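Local coordinates for DUF1881 domain-containing protein (Neurospora crassa, PDB 5Z6D) that is of unknown function but joins a betagamma-crystallin domain to an Ig-like domain, whose mutual interface makes the calcium-binding site inoperative, at residues I93-K98 / V163-N168; V176-H181 / L186-T191; K106-K111 / V198-N203. The protein carries 1 engineered substitution. All blocks are in the same frame, centred on the assembly; numbering follows the deposited sequence.

Contact 1: I93-K98 / V163-N168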
loop_
_atom_site.group_PDB
_atom_site.type_symbol
_atom_site.label_atom_id
_atom_site.label_comp_id
_atom_site.label_asym_id
_atom_site.label_seq_id
_atom_site.Cartn_x
_atom_site.Cartn_y
_atom_site.Cartn_z
ATOM N N ILE A 93 -2.219 -1.230 -4.255
ATOM C CA ILE A 93 -1.382 -0.360 -5.055
ATOM C C ILE A 93 -0.261 0.156 -4.172
ATOM O O ILE A 93 -0.525 0.762 -3.112
ATOM C CB ILE A 93 -2.160 0.839 -5.645
ATOM C CG1 ILE A 93 -3.419 0.372 -6.381
ATOM C CG2 ILE A 93 -1.274 1.640 -6.600
ATOM C CD1 ILE A 93 -4.304 1.541 -6.842
ATOM N N SER A 94 0.975 -0.074 -4.627
ATOM C CA SER A 94 2.157 0.297 -3.853
ATOM C C SER A 94 3.235 0.989 -4.689
ATOM O O SER A 94 3.421 0.672 -5.861
ATOM C CB SER A 94 2.749 -0.935 -3.167
ATOM O OG SER A 94 3.191 -1.888 -4.119
ATOM N N PHE A 95 3.916 1.948 -4.067
ATOM C CA PHE A 95 5.015 2.710 -4.674
ATOM C C PHE A 95 6.327 2.512 -3.922
ATOM O O PHE A 95 6.320 2.403 -2.684
ATOM C CB PHE A 95 4.743 4.215 -4.639
ATOM C CG PHE A 95 3.792 4.726 -5.672
ATOM C CD1 PHE A 95 3.357 3.952 -6.729
ATOM C CD2 PHE A 95 3.399 6.069 -5.607
ATOM C CE1 PHE A 95 2.491 4.476 -7.670
ATOM C CE2 PHE A 95 2.533 6.598 -6.540
ATOM C CZ PHE A 95 2.084 5.818 -7.579
ATOM N N LEU A 96 7.442 2.525 -4.652
ATOM C CA LEU A 96 8.771 2.680 -4.057
ATOM C C LEU A 96 9.452 3.880 -4.729
ATOM O O LEU A 96 9.531 3.939 -5.958
ATOM C CB LEU A 96 9.600 1.402 -4.223
ATOM C CG LEU A 96 10.945 1.342 -3.490
ATOM C CD1 LEU A 96 10.719 1.329 -1.993
ATOM C CD2 LEU A 96 11.721 0.117 -3.929
ATOM N N PHE A 97 9.940 4.824 -3.923
ATOM C CA PHE A 97 10.446 6.097 -4.437
ATOM C C PHE A 97 11.966 6.112 -4.534
ATOM O O PHE A 97 12.665 5.958 -3.526
ATOM C CB PHE A 97 9.958 7.246 -3.554
ATOM C CG PHE A 97 10.329 8.622 -4.062
ATOM C CD1 PHE A 97 10.271 8.924 -5.412
ATOM C CD2 PHE A 97 10.707 9.628 -3.172
ATOM C CE1 PHE A 97 10.597 10.210 -5.878
ATOM C CE2 PHE A 97 11.042 10.917 -3.636
ATOM C CZ PHE A 97 10.974 11.205 -4.991
ATOM N N LYS A 98 12.458 6.299 -5.755
ATOM C CA LYS A 98 13.890 6.324 -6.029
ATOM C C LYS A 98 14.293 7.660 -6.599
ATOM O O LYS A 98 13.456 8.431 -7.083
ATOM C CB LYS A 98 14.293 5.203 -6.999
ATOM C CG LYS A 98 14.038 3.791 -6.463
ATOM C CD LYS A 98 14.735 3.559 -5.136
ATOM C CE LYS A 98 14.586 2.112 -4.668
ATOM N NZ LYS A 98 15.043 1.957 -3.256
ATOM N N VAL A 163 -1.482 11.652 -9.635
ATOM C CA VAL A 163 -1.350 10.392 -10.346
ATOM C C VAL A 163 -2.760 9.863 -10.585
ATOM O O VAL A 163 -3.652 10.052 -9.754
ATOM C CB VAL A 163 -0.496 9.363 -9.552
ATOM C CG1 VAL A 163 -1.149 9.012 -8.204
ATOM C CG2 VAL A 163 -0.245 8.108 -10.389
ATOM N N TYR A 164 -2.955 9.221 -11.733
ATOM C CA TYR A 164 -4.238 8.671 -12.116
ATOM C C TYR A 164 -4.078 7.160 -12.240
ATOM O O TYR A 164 -3.259 6.682 -13.016
ATOM C CB TYR A 164 -4.705 9.306 -13.434
ATOM C CG TYR A 164 -6.070 8.881 -13.943
ATOM C CD1 TYR A 164 -7.239 9.342 -13.345
ATOM C CD2 TYR A 164 -6.188 8.039 -15.038
ATOM C CE1 TYR A 164 -8.486 8.967 -13.822
ATOM C CE2 TYR A 164 -7.428 7.658 -15.520
ATOM C CZ TYR A 164 -8.572 8.121 -14.909
ATOM O OH TYR A 164 -9.809 7.740 -15.390
ATOM N N PHE A 165 -4.818 6.423 -11.426
ATOM C CA PHE A 165 -4.853 4.961 -11.484
ATOM C C PHE A 165 -6.091 4.480 -12.210
ATOM O O PHE A 165 -7.192 4.979 -11.978
ATOM C CB PHE A 165 -4.858 4.346 -10.088
ATOM C CG PHE A 165 -3.667 4.706 -9.250
ATOM C CD1 PHE A 165 -2.398 4.281 -9.599
ATOM C CD2 PHE A 165 -3.831 5.447 -8.092
ATOM C CE1 PHE A 165 -1.302 4.602 -8.807
ATOM C CE2 PHE A 165 -2.742 5.767 -7.293
ATOM C CZ PHE A 165 -1.482 5.337 -7.649
ATOM N N GLU A 166 -5.926 3.488 -13.070
ATOM C CA GLU A 166 -7.107 2.908 -13.698
ATOM C C GLU A 166 -6.929 1.410 -13.832
ATOM O O GLU A 166 -5.813 0.923 -13.928
ATOM C CB GLU A 166 -7.381 3.551 -15.070
ATOM C CG GLU A 166 -6.372 3.228 -16.150
ATOM C CD GLU A 166 -6.752 3.835 -17.496
ATOM O OE1 GLU A 166 -7.716 4.631 -17.543
ATOM O OE2 GLU A 166 -6.090 3.515 -18.506
ATOM N N TRP A 167 -8.032 0.675 -13.818
ATOM C CA TRP A 167 -7.956 -0.758 -14.026
ATOM C C TRP A 167 -7.783 -1.079 -15.500
ATOM O O TRP A 167 -8.509 -0.563 -16.350
ATOM C CB TRP A 167 -9.201 -1.465 -13.489
ATOM C CG TRP A 167 -9.025 -2.945 -13.489
ATOM C CD1 TRP A 167 -9.417 -3.819 -14.463
ATOM C CD2 TRP A 167 -8.371 -3.729 -12.484
ATOM N NE1 TRP A 167 -9.062 -5.102 -14.117
ATOM C CE2 TRP A 167 -8.422 -5.074 -12.905
ATOM C CE3 TRP A 167 -7.769 -3.427 -11.258
ATOM C CZ2 TRP A 167 -7.882 -6.116 -12.148
ATOM C CZ3 TRP A 167 -7.233 -4.459 -10.508
ATOM C CH2 TRP A 167 -7.291 -5.791 -10.957
ATOM N N ASN A 168 -6.802 -1.929 -15.785
ATOM C CA ASN A 168 -6.559 -2.453 -17.121
ATOM C C ASN A 168 -7.204 -3.826 -17.244
ATOM O O ASN A 168 -6.697 -4.817 -16.687
ATOM C CB ASN A 168 -5.063 -2.541 -17.409
ATOM C CG ASN A 168 -4.770 -2.823 -18.864
ATOM O OD1 ASN A 168 -5.179 -3.851 -19.400
ATOM N ND2 ASN A 168 -4.059 -1.908 -19.515
#
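I93 and F165 face each other across two strands, 93-98 and 163-168, whose axes pass 11.0 Å apart with an angle of 136° between their directions, too far apart for backbone pairing, so side chains fill the gap. I93 lies over one face of the F165 ring. With CG1 anti to the carbonyl carbon (chi1 -52°), its two branches spread over that same face: CG2 sits above the CE1 and CZ end, 4.1 Å from the ring centroid in a CH-pi contact, while I93 CD1 reaches the end where the ring joins CB, 4.0 Å from F165 CG. F95 approaches F165 from the opposite direction, its CZ 3.6 Å from F165 CZ. The two ring planes are turned 51° against each other, so the rings meet obliquely. V163 CG2 touches the edge of the F95 ring, 4.3 Å from CZ. Beyond the pair, M136 and V176 also pack on F165, and F196 meets F95. All four residues are buried and the contact is wholly apolar, an aromatic and aliphatic core between two facing sheets as expected of the beta sandwich of an Ig-like domain.

Contact 2: V176-H181 / L186-T191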
loop_
_atom_site.group_PDB
_atom_site.type_symbol
_atom_site.label_atom_id
_atom_site.label_comp_id
_atom_site.label_asym_id
_atom_site.label_seq_id
_atom_site.Cartn_x
_atom_site.Cartn_y
_atom_site.Cartn_z
ATOM N N VAL A 176 -0.784 2.986 -13.923
ATOM C CA VAL A 176 -0.526 4.396 -13.703
ATOM C C VAL A 176 -0.602 5.092 -15.050
ATOM O O VAL A 176 0.112 4.725 -15.981
ATOM C CB VAL A 176 0.851 4.631 -13.060
ATOM C CG1 VAL A 176 1.231 6.097 -13.138
ATOM C CG2 VAL A 176 0.855 4.146 -11.611
ATOM N N VAL A 177 -1.491 6.074 -15.161
ATOM C CA VAL A 177 -1.583 6.883 -16.361
ATOM C C VAL A 177 -0.860 8.204 -16.134
ATOM O O VAL A 177 -1.261 9.004 -15.288
ATOM C CB VAL A 177 -3.035 7.151 -16.752
ATOM C CG1 VAL A 177 -3.088 7.914 -18.069
ATOM C CG2 VAL A 177 -3.791 5.838 -16.857
ATOM N N GLU A 178 0.220 8.415 -16.875
ATOM C CA GLU A 178 0.982 9.651 -16.764
ATOM C C GLU A 178 0.380 10.728 -17.663
ATOM O O GLU A 178 0.766 10.858 -18.821
ATOM C CB GLU A 178 2.450 9.412 -17.129
ATOM C CG GLU A 178 3.126 8.293 -16.332
ATOM C CD GLU A 178 4.644 8.341 -16.433
ATOM O OE1 GLU A 178 5.166 9.158 -17.224
ATOM O OE2 GLU A 178 5.317 7.571 -15.712
ATOM N N ASN A 179 -0.570 11.493 -17.133
ATOM C CA ASN A 179 -1.207 12.547 -17.916
ATOM C C ASN A 179 -0.579 13.911 -17.639
ATOM O O ASN A 179 0.536 13.984 -17.125
ATOM C CB ASN A 179 -2.720 12.574 -17.662
ATOM C CG ASN A 179 -3.079 12.770 -16.200
ATOM O OD1 ASN A 179 -2.407 13.492 -15.463
ATOM N ND2 ASN A 179 -4.167 12.136 -15.780
ATOM N N GLU A 180 -1.283 14.992 -17.972
ATOM C CA GLU A 180 -0.671 16.314 -17.913
ATOM C C GLU A 180 -0.434 16.804 -16.482
ATOM O O GLU A 180 0.265 17.795 -16.279
ATOM C CB GLU A 180 -1.519 17.337 -18.689
ATOM C CG GLU A 180 -2.596 18.039 -17.875
ATOM C CD GLU A 180 -3.833 17.186 -17.651
ATOM O OE1 GLU A 180 -3.851 16.011 -18.085
ATOM O OE2 GLU A 180 -4.795 17.701 -17.041
ATOM N N HIS A 181 -0.991 16.113 -15.490
ATOM C CA HIS A 181 -0.767 16.509 -14.102
ATOM C C HIS A 181 0.319 15.670 -13.421
ATOM O O HIS A 181 0.795 16.012 -12.333
ATOM C CB HIS A 181 -2.073 16.438 -13.314
ATOM C CG HIS A 181 -3.026 17.545 -13.643
ATOM N ND1 HIS A 181 -2.676 18.876 -13.550
ATOM C CD2 HIS A 181 -4.309 17.520 -14.074
ATOM C CE1 HIS A 181 -3.705 19.623 -13.907
ATOM N NE2 HIS A 181 -4.708 18.826 -14.230
ATOM N N LEU A 186 9.171 12.918 -12.764
ATOM C CA LEU A 186 9.057 11.539 -12.289
ATOM C C LEU A 186 8.844 10.558 -13.432
ATOM O O LEU A 186 8.188 10.877 -14.425
ATOM C CB LEU A 186 7.896 11.405 -11.307
ATOM C CG LEU A 186 7.907 12.245 -10.034
ATOM C CD1 LEU A 186 6.596 12.083 -9.261
ATOM C CD2 LEU A 186 9.116 11.869 -9.173
ATOM N N LYS A 187 9.382 9.357 -13.268
ATOM C CA LYS A 187 9.093 8.248 -14.170
ATOM C C LYS A 187 8.589 7.055 -13.373
ATOM O O LYS A 187 9.190 6.690 -12.379
ATOM C CB LYS A 187 10.344 7.860 -14.957
ATOM C CG LYS A 187 10.264 8.157 -16.441
ATOM C CD LYS A 187 9.368 7.156 -17.153
ATOM C CE LYS A 187 9.425 7.341 -18.659
ATOM N NZ LYS A 187 8.724 6.239 -19.366
ATOM N N SER A 188 7.493 6.438 -13.797
ATOM C CA SER A 188 7.048 5.223 -13.130
ATOM C C SER A 188 7.460 4.011 -13.947
ATOM O O SER A 188 7.489 4.056 -15.178
ATOM C CB SER A 188 5.535 5.234 -12.896
ATOM O OG SER A 188 4.815 5.092 -14.103
ATOM N N LYS A 189 7.803 2.940 -13.240
ATOM C CA LYS A 189 8.177 1.673 -13.848
ATOM C C LYS A 189 7.410 0.577 -13.138
ATOM O O LYS A 189 7.486 0.464 -11.915
ATOM C CB LYS A 189 9.677 1.433 -13.730
ATOM C CG LYS A 189 10.136 0.094 -14.274
ATOM C CD LYS A 189 11.471 -0.323 -13.670
ATOM C CE LYS A 189 12.064 -1.511 -14.420
ATOM N NZ LYS A 189 11.042 -2.545 -14.763
ATOM N N ARG A 190 6.667 -0.228 -13.889
ATOM C CA ARG A 190 5.902 -1.311 -13.280
ATOM C C ARG A 190 6.840 -2.358 -12.682
ATOM O O ARG A 190 7.818 -2.757 -13.327
ATOM C CB ARG A 190 4.965 -1.962 -14.302
ATOM C CG ARG A 190 4.222 -3.177 -13.757
ATOM C CD ARG A 190 3.301 -3.811 -14.797
ATOM N NE ARG A 190 2.291 -2.872 -15.267
ATOM C CZ ARG A 190 1.205 -2.541 -14.580
ATOM N NH1 ARG A 190 0.969 -3.097 -13.393
ATOM N NH2 ARG A 190 0.346 -1.664 -15.083
ATOM N N THR A 191 6.551 -2.790 -11.452
ATOM C CA THR A 191 7.346 -3.841 -10.817
ATOM C C THR A 191 6.462 -5.003 -10.378
ATOM O O THR A 191 6.944 -5.964 -9.774
ATOM C CB THR A 191 8.142 -3.319 -9.603
ATOM O OG1 THR A 191 7.249 -2.738 -8.645
ATOM C CG2 THR A 191 9.158 -2.264 -10.044
#
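E178 reaches from the turn after strand 173-177 to S188 on strand 186-190, and its carboxylate makes the polar link between them. CB points toward the other segment, and CG stands anti to the carbonyl carbon (chi1 -55°). From there the chain runs extended (chi2 -164°), carrying CD to 4.0 Å from S188 OG. Of the two oxygens, OE2 does the gripping: S188 N donates to it at 3.1 Å, nearly in line with the carboxylate C-O bond and with a fairly straight N-H angle of 160°. The hydroxyl S188 OG lies 3.0 Å from the same OE2, though its proton has another acceptor within reach. K187 NZ stays 5.1 Å from E178 OE1, short of a salt bridge; E178 OE2 passes 4.3 Å from K187 CD. V176 CG1 rests 3.8 Å from S188 OG, a methyl against the hydroxyl. E178 itself is the centre of an inverse gamma turn, closed by a weak bond from N179 N to V177 O. Shortened to an alanine, this side chain would lose the carboxylate, and S188 N would probably be left without that acceptor and the turn no longer tied to the edge strand. A side-chain acceptor thus serves a backbone amide of the outermost strand in its sheet, and the lysine nearby would be expected to favour the charged form of the carboxylate.

Contact 3: K106-K111 / V198-N203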
loop_
_atom_site.group_PDB
_atom_site.type_symbol
_atom_site.label_atom_id
_atom_site.label_comp_id
_atom_site.label_asym_id
_atom_site.label_seq_id
_atom_site.Cartn_x
_atom_site.Cartn_y
_atom_site.Cartn_z
ATOM N N LYS A 106 16.963 9.820 1.447
ATOM C CA LYS A 106 15.855 10.593 2.002
ATOM C C LYS A 106 15.966 12.080 1.690
ATOM O O LYS A 106 15.316 12.886 2.339
ATOM C CB LYS A 106 15.739 10.398 3.524
ATOM C CG LYS A 106 15.717 8.931 3.962
ATOM C CD LYS A 106 15.383 8.774 5.443
ATOM C CE LYS A 106 13.938 9.142 5.724
ATOM N NZ LYS A 106 13.526 8.750 7.099
ATOM N N GLN A 107 16.765 12.438 0.693
ATOM C CA GLN A 107 16.858 13.854 0.330
ATOM C C GLN A 107 15.538 14.353 -0.253
ATOM O O GLN A 107 15.164 15.518 -0.065
ATOM C CB GLN A 107 17.986 14.097 -0.662
ATOM C CG GLN A 107 18.088 15.567 -1.064
ATOM C CD GLN A 107 19.327 15.884 -1.877
ATOM O OE1 GLN A 107 20.337 15.183 -1.805
ATOM N NE2 GLN A 107 19.256 16.957 -2.659
ATOM N N TYR A 108 14.829 13.478 -0.959
ATOM C CA TYR A 108 13.561 13.857 -1.582
ATOM C C TYR A 108 12.423 13.088 -0.969
ATOM O O TYR A 108 12.600 11.948 -0.538
ATOM C CB TYR A 108 13.601 13.614 -3.098
ATOM C CG TYR A 108 14.683 14.424 -3.774
ATOM C CD1 TYR A 108 14.496 15.771 -4.034
ATOM C CD2 TYR A 108 15.898 13.842 -4.140
ATOM C CE1 TYR A 108 15.489 16.527 -4.643
ATOM C CE2 TYR A 108 16.891 14.589 -4.749
ATOM C CZ TYR A 108 16.678 15.934 -4.996
ATOM O OH TYR A 108 17.657 16.688 -5.605
ATOM N N SER A 109 11.260 13.727 -0.902
ATOM C CA SER A 109 10.048 13.041 -0.464
ATOM C C SER A 109 8.996 13.092 -1.545
ATOM O O SER A 109 8.898 14.070 -2.303
ATOM C CB SER A 109 9.509 13.646 0.835
ATOM O OG SER A 109 9.156 15.018 0.682
ATOM N N LEU A 110 8.224 12.013 -1.598
ATOM C CA LEU A 110 7.053 11.900 -2.429
ATOM C C LEU A 110 5.859 11.700 -1.493
ATOM O O LEU A 110 5.724 10.657 -0.851
ATOM C CB LEU A 110 7.203 10.742 -3.401
ATOM C CG LEU A 110 5.975 10.393 -4.227
ATOM C CD1 LEU A 110 5.652 11.525 -5.188
ATOM C CD2 LEU A 110 6.254 9.092 -4.979
ATOM N N LYS A 111 5.040 12.735 -1.366
ATOM C CA LYS A 111 3.827 12.669 -0.575
ATOM C C LYS A 111 2.668 12.288 -1.477
ATOM O O LYS A 111 2.457 12.911 -2.526
ATOM C CB LYS A 111 3.556 14.019 0.104
ATOM C CG LYS A 111 2.310 14.048 0.976
ATOM C CD LYS A 111 2.054 15.462 1.504
ATOM C CE LYS A 111 0.788 15.516 2.334
ATOM N NZ LYS A 111 0.264 16.905 2.448
ATOM N N VAL A 198 8.794 4.542 -8.573
ATOM C CA VAL A 198 8.666 5.894 -9.081
ATOM C C VAL A 198 10.006 6.565 -8.864
ATOM O O VAL A 198 10.488 6.622 -7.736
ATOM C CB VAL A 198 7.542 6.655 -8.379
ATOM C CG1 VAL A 198 7.549 8.137 -8.788
ATOM C CG2 VAL A 198 6.192 5.990 -8.680
ATOM N N THR A 199 10.615 7.056 -9.943
ATOM C CA THR A 199 11.978 7.559 -9.889
ATOM C C THR A 199 12.041 9.045 -10.239
ATOM O O THR A 199 11.467 9.484 -11.244
ATOM C CB THR A 199 12.903 6.782 -10.841
ATOM O OG1 THR A 199 12.930 5.399 -10.460
ATOM C CG2 THR A 199 14.314 7.340 -10.784
ATOM N N LEU A 200 12.725 9.817 -9.395
ATOM C CA LEU A 200 13.033 11.213 -9.707
ATOM C C LEU A 200 14.164 11.261 -10.733
ATOM O O LEU A 200 15.292 10.904 -10.428
ATOM C CB LEU A 200 13.423 11.993 -8.443
ATOM C CG LEU A 200 13.640 13.494 -8.651
ATOM C CD1 LEU A 200 12.317 14.207 -8.918
ATOM C CD2 LEU A 200 14.341 14.118 -7.464
ATOM N N VAL A 201 13.855 11.681 -11.953
ATOM C CA VAL A 201 14.859 11.667 -13.016
ATOM C C VAL A 201 15.416 13.070 -13.280
ATOM O O VAL A 201 16.432 13.231 -13.955
ATOM C CB VAL A 201 14.286 11.074 -14.324
ATOM C CG1 VAL A 201 14.033 9.567 -14.160
ATOM C CG2 VAL A 201 13.012 11.792 -14.725
ATOM N N ASP A 202 14.758 14.076 -12.721
ATOM C CA ASP A 202 15.177 15.464 -12.896
ATOM C C ASP A 202 14.823 16.250 -11.640
ATOM O O ASP A 202 13.684 16.201 -11.190
ATOM C CB ASP A 202 14.500 16.062 -14.134
ATOM C CG ASP A 202 14.789 17.540 -14.311
ATOM O OD1 ASP A 202 15.806 18.028 -13.773
ATOM O OD2 ASP A 202 13.993 18.214 -15.002
ATOM N N ASN A 203 15.787 16.952 -11.056
ATOM C CA ASN A 203 15.508 17.655 -9.808
ATOM C C ASN A 203 15.348 19.159 -9.999
ATOM O O ASN A 203 15.306 19.913 -9.032
ATOM C CB ASN A 203 16.594 17.357 -8.766
ATOM C CG ASN A 203 17.985 17.740 -9.231
ATOM O OD1 ASN A 203 18.214 17.993 -10.410
ATOM N ND2 ASN A 203 18.930 17.765 -8.298
#
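Y108 and L200 meet in the core between the two sheets of the Ig-like domain, near the end where strand 195-200 runs out into the C-terminal loop. The methyl L200 CD2 sits over the middle of the Y108 ring, 3.5 Å from its centroid and only 5° off the ring normal, a well-centred CH-pi contact. L200 CD2 is almost evenly spaced from the ring carbons, 3.7 Å from Y108 CG and 3.9 Å from Y108 CZ. L200 CG stands anti to the backbone N (chi1 -175°), which carries the branch out from the strand and onto the ring, the two side chains crossing at about a right angle. Within its own segment, Q107 CG backs the opposite face of the tyrosine ring toward the rim, and the aromatic group is held between two aliphatic ones. The sandwich is bridged here from strand 108-112, a member of the five-stranded antiparallel sheet, to strand 195-200, which in the mixed sheet runs parallel to strand 91-99. F97 of that neighbour packs on both Y108 and L110, while I158 touches Y108, L200 and N203. Deeper along the same strands L110 CD2 meets V198 CG1 at 4.1 Å, a lighter apolar touch with the side chains again nearly perpendicular. At the outer end N203 comes obliquely to the hydroxyl end of Y108: its CB is 3.4 Å from Y108 OH and its ND2 3.2 Å from that oxygen, with amide and ring planes 73° apart.

How the contacts relate
After the N-terminal strands up to 82-87, strand 91-99 is the first to take part, and contact 1 closes a long loop when 163-168 packs against 93-98. Before that loop closes, 106-111 opens contact 3, which ends only at 198-203, so the two cross along the chain. Contact 2 begins after contact 1 has closed and is a short local closure, lying wholly within the span of contact 3. Strands 157-168 and 173-177 are sheet neighbours, linking contacts 1 and 2. Strand 195-200 lies between strands 91-99 and 186-190, so contact 3 is joined by backbone pairing to both others. Together the three tie the mixed sheet to the five-stranded antiparallel sheet at successive places.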